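Side-chain contacts in putative phosphomethylpyrimidine kinase (Bacteroides thetaiotaomicron, PDB 3MBH), which probably phosphorylates pyridoxal with ATP, as a pyridoxal kinase of the ribokinase clan, and binds pyridoxal in this crystal form: residues P113-N118 / K131-L136; T148-L153 / K168-L173. One frame throughout, in Å; residues are numbered along the deposited sequence.

Contact 1 of 2, residues P113-N118 / K131-L136; sequences PVLGDN and KEMRHL. With PXL (3-hydroxy-5-(hydroxymethyl)-2-methylisonicotinaldehyde), chain G.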
loop_
_atom_site.group_PDB
_atom_site.type_symbol
_atom_site.label_atom_id
_atom_site.label_comp_id
_atom_site.label_asym_id
_atom_site.label_seq_id
_atom_site.Cartn_x
_atom_site.Cartn_y
_atom_site.Cartn_z
ATOM N N PRO A 113 -29.884 -8.385 -15.004
ATOM C CA PRO A 113 -31.167 -9.047 -15.176
ATOM C C PRO A 113 -31.166 -10.479 -14.599
ATOM O O PRO A 113 -31.241 -11.445 -15.363
ATOM C CB PRO A 113 -31.359 -9.033 -16.708
ATOM C CG PRO A 113 -29.978 -9.193 -17.219
ATOM C CD PRO A 113 -29.057 -8.476 -16.210
ATOM N N VAL A 114 -31.105 -10.578 -13.273
ATOM C CA VAL A 114 -30.934 -11.837 -12.543
ATOM C C VAL A 114 -32.167 -12.748 -12.755
ATOM O O VAL A 114 -33.262 -12.478 -12.239
ATOM C CB VAL A 114 -30.639 -11.582 -11.046
ATOM C CG1 VAL A 114 -30.456 -12.941 -10.231
ATOM C CG2 VAL A 114 -29.374 -10.672 -10.865
ATOM N N LEU A 115 -31.981 -13.825 -13.534
ATOM C CA LEU A 115 -33.064 -14.767 -13.856
ATOM C C LEU A 115 -32.684 -16.242 -13.770
ATOM O O LEU A 115 -33.538 -17.088 -13.464
ATOM C CB LEU A 115 -33.587 -14.512 -15.252
ATOM C CG LEU A 115 -34.259 -13.165 -15.550
ATOM C CD1 LEU A 115 -34.315 -12.999 -17.055
ATOM C CD2 LEU A 115 -35.650 -13.080 -14.824
ATOM N N GLY A 116 -31.419 -16.544 -14.039
ATOM C CA GLY A 116 -30.962 -17.917 -14.105
ATOM C C GLY A 116 -29.528 -18.076 -14.588
ATOM O O GLY A 116 -28.808 -17.105 -14.821
ATOM N N ASP A 117 -29.102 -19.315 -14.714
ATOM C CA ASP A 117 -27.758 -19.617 -15.186
ATOM C C ASP A 117 -27.789 -21.086 -15.565
ATOM O O ASP A 117 -28.742 -21.798 -15.244
ATOM C CB ASP A 117 -26.713 -19.396 -14.095
ATOM C CG ASP A 117 -25.310 -19.115 -14.651
ATOM O OD1 ASP A 117 -25.049 -19.286 -15.870
ATOM O OD2 ASP A 117 -24.472 -18.717 -13.837
ATOM N N ASN A 118 -26.740 -21.503 -16.260
ATOM C CA ASN A 118 -26.611 -22.847 -16.783
ATOM C C ASN A 118 -27.795 -23.290 -17.552
ATOM O O ASN A 118 -28.174 -24.422 -17.435
ATOM C CB ASN A 118 -26.383 -23.846 -15.659
ATOM C CG ASN A 118 -25.111 -23.581 -14.855
ATOM O OD1 ASN A 118 -25.182 -23.455 -13.638
ATOM N ND2 ASN A 118 -23.945 -23.579 -15.505
ATOM N N LYS A 131 -40.762 -12.134 -18.392
ATOM C CA LYS A 131 -41.483 -11.096 -19.127
ATOM C C LYS A 131 -41.331 -9.723 -18.442
ATOM O O LYS A 131 -41.066 -8.744 -19.118
ATOM C CB LYS A 131 -42.961 -11.453 -19.342
ATOM C CG LYS A 131 -43.157 -12.726 -20.123
ATOM C CD LYS A 131 -44.580 -12.978 -20.484
ATOM C CE LYS A 131 -45.393 -13.376 -19.307
ATOM N NZ LYS A 131 -46.439 -14.401 -19.684
ATOM N N GLU A 132 -41.438 -9.651 -17.115
ATOM C CA GLU A 132 -41.253 -8.367 -16.410
ATOM C C GLU A 132 -39.809 -7.836 -16.529
ATOM O O GLU A 132 -39.569 -6.621 -16.729
ATOM C CB GLU A 132 -41.684 -8.490 -14.945
ATOM C CG GLU A 132 -43.173 -8.735 -14.722
ATOM C CD GLU A 132 -44.046 -7.557 -15.194
ATOM O OE1 GLU A 132 -43.736 -6.400 -14.861
ATOM O OE2 GLU A 132 -45.049 -7.802 -15.887
HETATM N N MSE A 133 -38.831 -8.734 -16.407
HETATM C CA MSE A 133 -37.450 -8.310 -16.489
HETATM C C MSE A 133 -37.158 -7.679 -17.855
HETATM O O MSE A 133 -36.394 -6.720 -17.944
HETATM C CB MSE A 133 -36.515 -9.467 -16.187
HETATM C CG MSE A 133 -35.053 -9.095 -16.080
HETATM SE SE MSE A 133 -34.722 -7.825 -14.609
HETATM C CE MSE A 133 -34.727 -9.051 -13.105
ATOM N N ARG A 134 -37.778 -8.212 -18.910
ATOM C CA ARG A 134 -37.687 -7.625 -20.233
ATOM C C ARG A 134 -38.087 -6.144 -20.255
ATOM O O ARG A 134 -37.520 -5.356 -21.008
ATOM C CB ARG A 134 -38.571 -8.388 -21.249
ATOM C CG ARG A 134 -38.000 -9.731 -21.661
ATOM C CD ARG A 134 -38.967 -10.460 -22.549
ATOM N NE ARG A 134 -38.562 -11.845 -22.727
ATOM C CZ ARG A 134 -39.389 -12.858 -22.937
ATOM N NH1 ARG A 134 -40.694 -12.661 -22.965
ATOM N NH2 ARG A 134 -38.915 -14.079 -23.105
ATOM N N HIS A 135 -39.050 -5.773 -19.421
ATOM C CA HIS A 135 -39.418 -4.390 -19.264
ATOM C C HIS A 135 -38.371 -3.581 -18.490
ATOM O O HIS A 135 -38.012 -2.475 -18.910
ATOM C CB HIS A 135 -40.779 -4.217 -18.547
ATOM C CG HIS A 135 -41.191 -2.784 -18.410
ATOM N ND1 HIS A 135 -41.569 -2.016 -19.491
ATOM C CD2 HIS A 135 -41.237 -1.965 -17.335
ATOM C CE1 HIS A 135 -41.868 -0.794 -19.081
ATOM N NE2 HIS A 135 -41.692 -0.739 -17.775
ATOM N N LEU A 136 -37.929 -4.116 -17.368
ATOM C CA LEU A 136 -37.007 -3.397 -16.512
ATOM C C LEU A 136 -35.711 -3.040 -17.264
ATOM O O LEU A 136 -35.186 -1.939 -17.096
ATOM C CB LEU A 136 -36.687 -4.182 -15.247
ATOM C CG LEU A 136 -35.798 -3.421 -14.252
ATOM C CD1 LEU A 136 -36.455 -2.066 -13.834
ATOM C CD2 LEU A 136 -35.413 -4.307 -13.032
HETATM O OP4 PXL G . -27.433 -12.730 -8.372
HETATM C C5A PXL G . -27.433 -14.115 -8.059
HETATM C C5 PXL G . -28.403 -14.359 -6.898
HETATM C C6 PXL G . -28.890 -13.388 -6.046
HETATM N N1 PXL G . -29.757 -13.672 -5.074
HETATM C C2 PXL G . -30.229 -14.895 -4.757
HETATM C C3 PXL G . -29.766 -16.018 -5.584
HETATM C C4 PXL G . -28.844 -15.708 -6.702
HETATM C C4A PXL G . -28.250 -16.715 -7.579
HETATM O O4A PXL G . -28.377 -17.821 -7.158
HETATM O O3 PXL G . -30.178 -17.287 -5.433
HETATM C C2A PXL G . -31.166 -14.981 -3.564
#
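Met133, a selenomethionine, reaches from helix 127-136 into the bend at Pro113-Leu115, and the tight part of the contact is built on its side chain. Its CG lies anti to the backbone N (chi1 -173°), and the chain then bends at chi2 and chi3, which folds the tip along the proline. Met133 CG approaches Pro113 CB to 3.7 Å, while Met133 SE sits 3.8 Å from Pro113 CA. Beyond the selenium, Met133 CE comes to rest against the backbone, 3.8 Å from Val114 O. Leu115 covers the base of the chain: Leu115 CD2 is 4.0 Å from Met133 CB, and the two side chains point opposite ways as they pass. The contact is van der Waals packing, with no hydrogen bond between the segments. The parts joined belong to the alpha/beta core of the ribokinase fold: residues 113-118 leave strand 108-111 and enter the small hairpin 116-117/120-121, whereas helix 127-136 lies on the crossover to the neighbouring parallel strand 142-143. Val114 turns its CB away from the helix and lines the pyridoxal pocket, Val114 CG1 standing 3.6 Å from the hydroxymethyl oxygen OP4 of the ligand; Leu115 pairs through its backbone with Tyr122, another pocket residue. Away from this packing the contact thins out. On the helix, Lys131 is exposed to solvent and forms a salt bridge with Glu128, whereas Arg134 turns away from Pro113-Leu115 and binds Asp155. At the far end of the other segment, Asp117 and the exposed Asn118 run off away from the helix.

Contact 2 of 2, residues T148-L153 / K168-L173; sequences TELFYL and KEYLRL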
loop_
_atom_site.group_PDB
_atom_site.type_symbol
_atom_site.label_atom_id
_atom_site.label_comp_id
_atom_site.label_asym_id
_atom_site.label_seq_id
_atom_site.Cartn_x
_atom_site.Cartn_y
_atom_site.Cartn_z
ATOM N N THR A 148 -27.433 -17.294 -20.416
ATOM C CA THR A 148 -28.762 -17.812 -20.143
ATOM C C THR A 148 -29.809 -16.700 -20.145
ATOM O O THR A 148 -30.839 -16.801 -20.813
ATOM C CB THR A 148 -28.804 -18.521 -18.780
ATOM O OG1 THR A 148 -27.893 -19.628 -18.786
ATOM C CG2 THR A 148 -30.230 -19.039 -18.469
ATOM N N GLU A 149 -29.522 -15.665 -19.379
ATOM C CA GLU A 149 -30.392 -14.525 -19.211
ATOM C C GLU A 149 -30.556 -13.796 -20.539
ATOM O O GLU A 149 -31.648 -13.304 -20.847
ATOM C CB GLU A 149 -29.849 -13.610 -18.119
ATOM C CG GLU A 149 -29.946 -14.244 -16.781
ATOM C CD GLU A 149 -29.047 -13.652 -15.713
ATOM O OE1 GLU A 149 -28.084 -12.887 -16.016
ATOM O OE2 GLU A 149 -29.361 -13.948 -14.551
ATOM N N LEU A 150 -29.522 -13.805 -21.371
ATOM C CA LEU A 150 -29.615 -13.173 -22.680
ATOM C C LEU A 150 -30.705 -13.809 -23.517
ATOM O O LEU A 150 -31.507 -13.120 -24.170
ATOM C CB LEU A 150 -28.299 -13.270 -23.462
ATOM C CG LEU A 150 -28.462 -12.929 -24.969
ATOM C CD1 LEU A 150 -28.325 -11.463 -25.172
ATOM C CD2 LEU A 150 -27.511 -13.661 -25.757
ATOM N N PHE A 151 -30.709 -15.130 -23.563
ATOM C CA PHE A 151 -31.691 -15.788 -24.418
ATOM C C PHE A 151 -33.109 -15.661 -23.815
ATOM O O PHE A 151 -34.064 -15.453 -24.556
ATOM C CB PHE A 151 -31.280 -17.226 -24.686
ATOM C CG PHE A 151 -30.119 -17.340 -25.631
ATOM C CD1 PHE A 151 -30.264 -16.989 -26.962
ATOM C CD2 PHE A 151 -28.899 -17.774 -25.200
ATOM C CE1 PHE A 151 -29.208 -17.064 -27.825
ATOM C CE2 PHE A 151 -27.814 -17.859 -26.076
ATOM C CZ PHE A 151 -27.974 -17.500 -27.369
ATOM N N TYR A 152 -33.236 -15.684 -22.486
ATOM C CA TYR A 152 -34.541 -15.396 -21.854
ATOM C C TYR A 152 -35.031 -13.974 -22.199
ATOM O O TYR A 152 -36.179 -13.783 -22.570
ATOM C CB TYR A 152 -34.476 -15.597 -20.344
ATOM C CG TYR A 152 -34.657 -17.055 -19.952
ATOM C CD1 TYR A 152 -35.855 -17.735 -20.230
ATOM C CD2 TYR A 152 -33.639 -17.764 -19.314
ATOM C CE1 TYR A 152 -36.002 -19.087 -19.856
ATOM C CE2 TYR A 152 -33.773 -19.093 -18.982
ATOM C CZ TYR A 152 -34.948 -19.746 -19.254
ATOM O OH TYR A 152 -35.069 -21.065 -18.878
ATOM N N LEU A 153 -34.136 -12.994 -22.168
ATOM C CA LEU A 153 -34.505 -11.620 -22.499
ATOM C C LEU A 153 -34.903 -11.471 -23.969
ATOM O O LEU A 153 -35.863 -10.774 -24.263
ATOM C CB LEU A 153 -33.399 -10.642 -22.175
ATOM C CG LEU A 153 -33.149 -10.423 -20.692
ATOM C CD1 LEU A 153 -31.851 -9.708 -20.395
ATOM C CD2 LEU A 153 -34.356 -9.692 -20.087
ATOM N N LYS A 168 -22.366 -10.212 -31.392
ATOM C CA LYS A 168 -22.458 -8.776 -31.715
ATOM C C LYS A 168 -23.898 -8.349 -32.022
ATOM O O LYS A 168 -24.368 -7.301 -31.561
ATOM C CB LYS A 168 -21.525 -8.416 -32.880
ATOM C CG LYS A 168 -20.038 -8.416 -32.491
ATOM C CD LYS A 168 -19.079 -8.089 -33.638
ATOM C CE LYS A 168 -18.951 -6.592 -33.934
ATOM N NZ LYS A 168 -18.052 -6.251 -35.160
ATOM N N GLU A 169 -24.603 -9.177 -32.803
ATOM C CA GLU A 169 -26.016 -8.933 -33.111
ATOM C C GLU A 169 -26.851 -8.983 -31.838
ATOM O O GLU A 169 -27.685 -8.131 -31.644
ATOM C CB GLU A 169 -26.560 -9.923 -34.165
ATOM C CG GLU A 169 -27.364 -9.296 -35.367
ATOM C CD GLU A 169 -28.569 -8.395 -34.955
ATOM O OE1 GLU A 169 -28.331 -7.303 -34.345
ATOM O OE2 GLU A 169 -29.756 -8.760 -35.261
ATOM N N TYR A 170 -26.638 -9.941 -30.940
ATOM C CA TYR A 170 -27.438 -9.940 -29.708
ATOM C C TYR A 170 -27.205 -8.653 -28.885
ATOM O O TYR A 170 -28.124 -8.082 -28.297
ATOM C CB TYR A 170 -27.100 -11.133 -28.825
ATOM C CG TYR A 170 -27.223 -12.512 -29.423
ATOM C CD1 TYR A 170 -28.328 -12.886 -30.178
ATOM C CD2 TYR A 170 -26.258 -13.486 -29.141
ATOM C CE1 TYR A 170 -28.435 -14.192 -30.698
ATOM C CE2 TYR A 170 -26.357 -14.789 -29.672
ATOM C CZ TYR A 170 -27.440 -15.133 -30.444
ATOM O OH TYR A 170 -27.517 -16.435 -30.940
ATOM N N LEU A 171 -25.950 -8.219 -28.818
ATOM C CA LEU A 171 -25.577 -6.995 -28.055
ATOM C C LEU A 171 -26.362 -5.786 -28.595
ATOM O O LEU A 171 -26.955 -5.025 -27.857
ATOM C CB LEU A 171 -24.066 -6.763 -28.125
ATOM C CG LEU A 171 -23.197 -7.686 -27.253
ATOM C CD1 LEU A 171 -21.812 -7.591 -27.763
ATOM C CD2 LEU A 171 -23.227 -7.317 -25.729
ATOM N N ARG A 172 -26.352 -5.654 -29.907
ATOM C CA ARG A 172 -27.046 -4.569 -30.555
ATOM C C ARG A 172 -28.577 -4.641 -30.344
ATOM O O ARG A 172 -29.205 -3.603 -30.128
ATOM C CB ARG A 172 -26.643 -4.565 -32.033
ATOM C CG ARG A 172 -27.337 -3.561 -32.886
ATOM C CD ARG A 172 -27.139 -2.174 -32.352
ATOM N NE ARG A 172 -27.555 -1.186 -33.330
ATOM C CZ ARG A 172 -27.332 0.113 -33.198
ATOM N NH1 ARG A 172 -26.741 0.579 -32.095
ATOM N NH2 ARG A 172 -27.732 0.946 -34.149
ATOM N N LEU A 173 -29.167 -5.845 -30.395
ATOM C CA LEU A 173 -30.629 -6.009 -30.225
ATOM C C LEU A 173 -31.033 -5.584 -28.826
ATOM O O LEU A 173 -32.035 -4.908 -28.645
ATOM C CB LEU A 173 -31.085 -7.457 -30.392
ATOM C CG LEU A 173 -31.194 -8.091 -31.760
ATOM C CD1 LEU A 173 -31.675 -9.538 -31.567
ATOM C CD2 LEU A 173 -32.151 -7.328 -32.720
#
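This is an aromatic and aliphatic helix-helix contact between helix 147-154 and helix 164-176, both on the connection from strand 142-143 to the parallel strand 181-189 in the ribokinase-like alpha/beta fold. Phe151 and Tyr170 form a T-shaped (edge-to-face) stack, the edge of Phe151 directed at the face of Tyr170, with ring centroids 5.2 Å apart and planes at 78°. Leu150 fills in beside it: with CG anti to the backbone N (chi1 166°), it crosses Tyr170 at about a right angle and brings Leu150 CD2 within 3.6 Å of Tyr170 CD2. The same methyl sits over the centre of the Phe151 ring, 4.1 Å above its plane, and so touches both aromatics. On the sheet side, Leu150 and Leu171 both touch Ile184 of strand 181-189. The phenolic hydroxyl of Tyr170 is hydrogen-bonded to Ser162 OG. A leucine in place of Tyr170 would probably leave the Phe151 edge without its aromatic face and Ser162 OG without its phenolic partner. Tyr170 OH also lies near the plane of the Phe151 ring, at its edge, 3.6 Å from Phe151 CE1.

How the contacts relate
The contacts follow one another along the chain, contact 1 closing before contact 2 opens, with centres 11 Å apart on the same side of the chain's centre. Helix 147-154 joins them. Its Leu153 packs on Pro113 and Met133 of contact 1, while Leu150 and Phe151 serve contact 2. Two probable hydrogen bonds add to this: Glu149 OE2 accepts from Leu115 N at 2.8 Å, and Arg134 NH2 reaches Tyr152 O, also at 2.8 Å. Successive connections between strands 108-111, 142-143 and 181-189 are thereby packed side by side, leading from the pyridoxal pocket at Val114 out to helix 164-176.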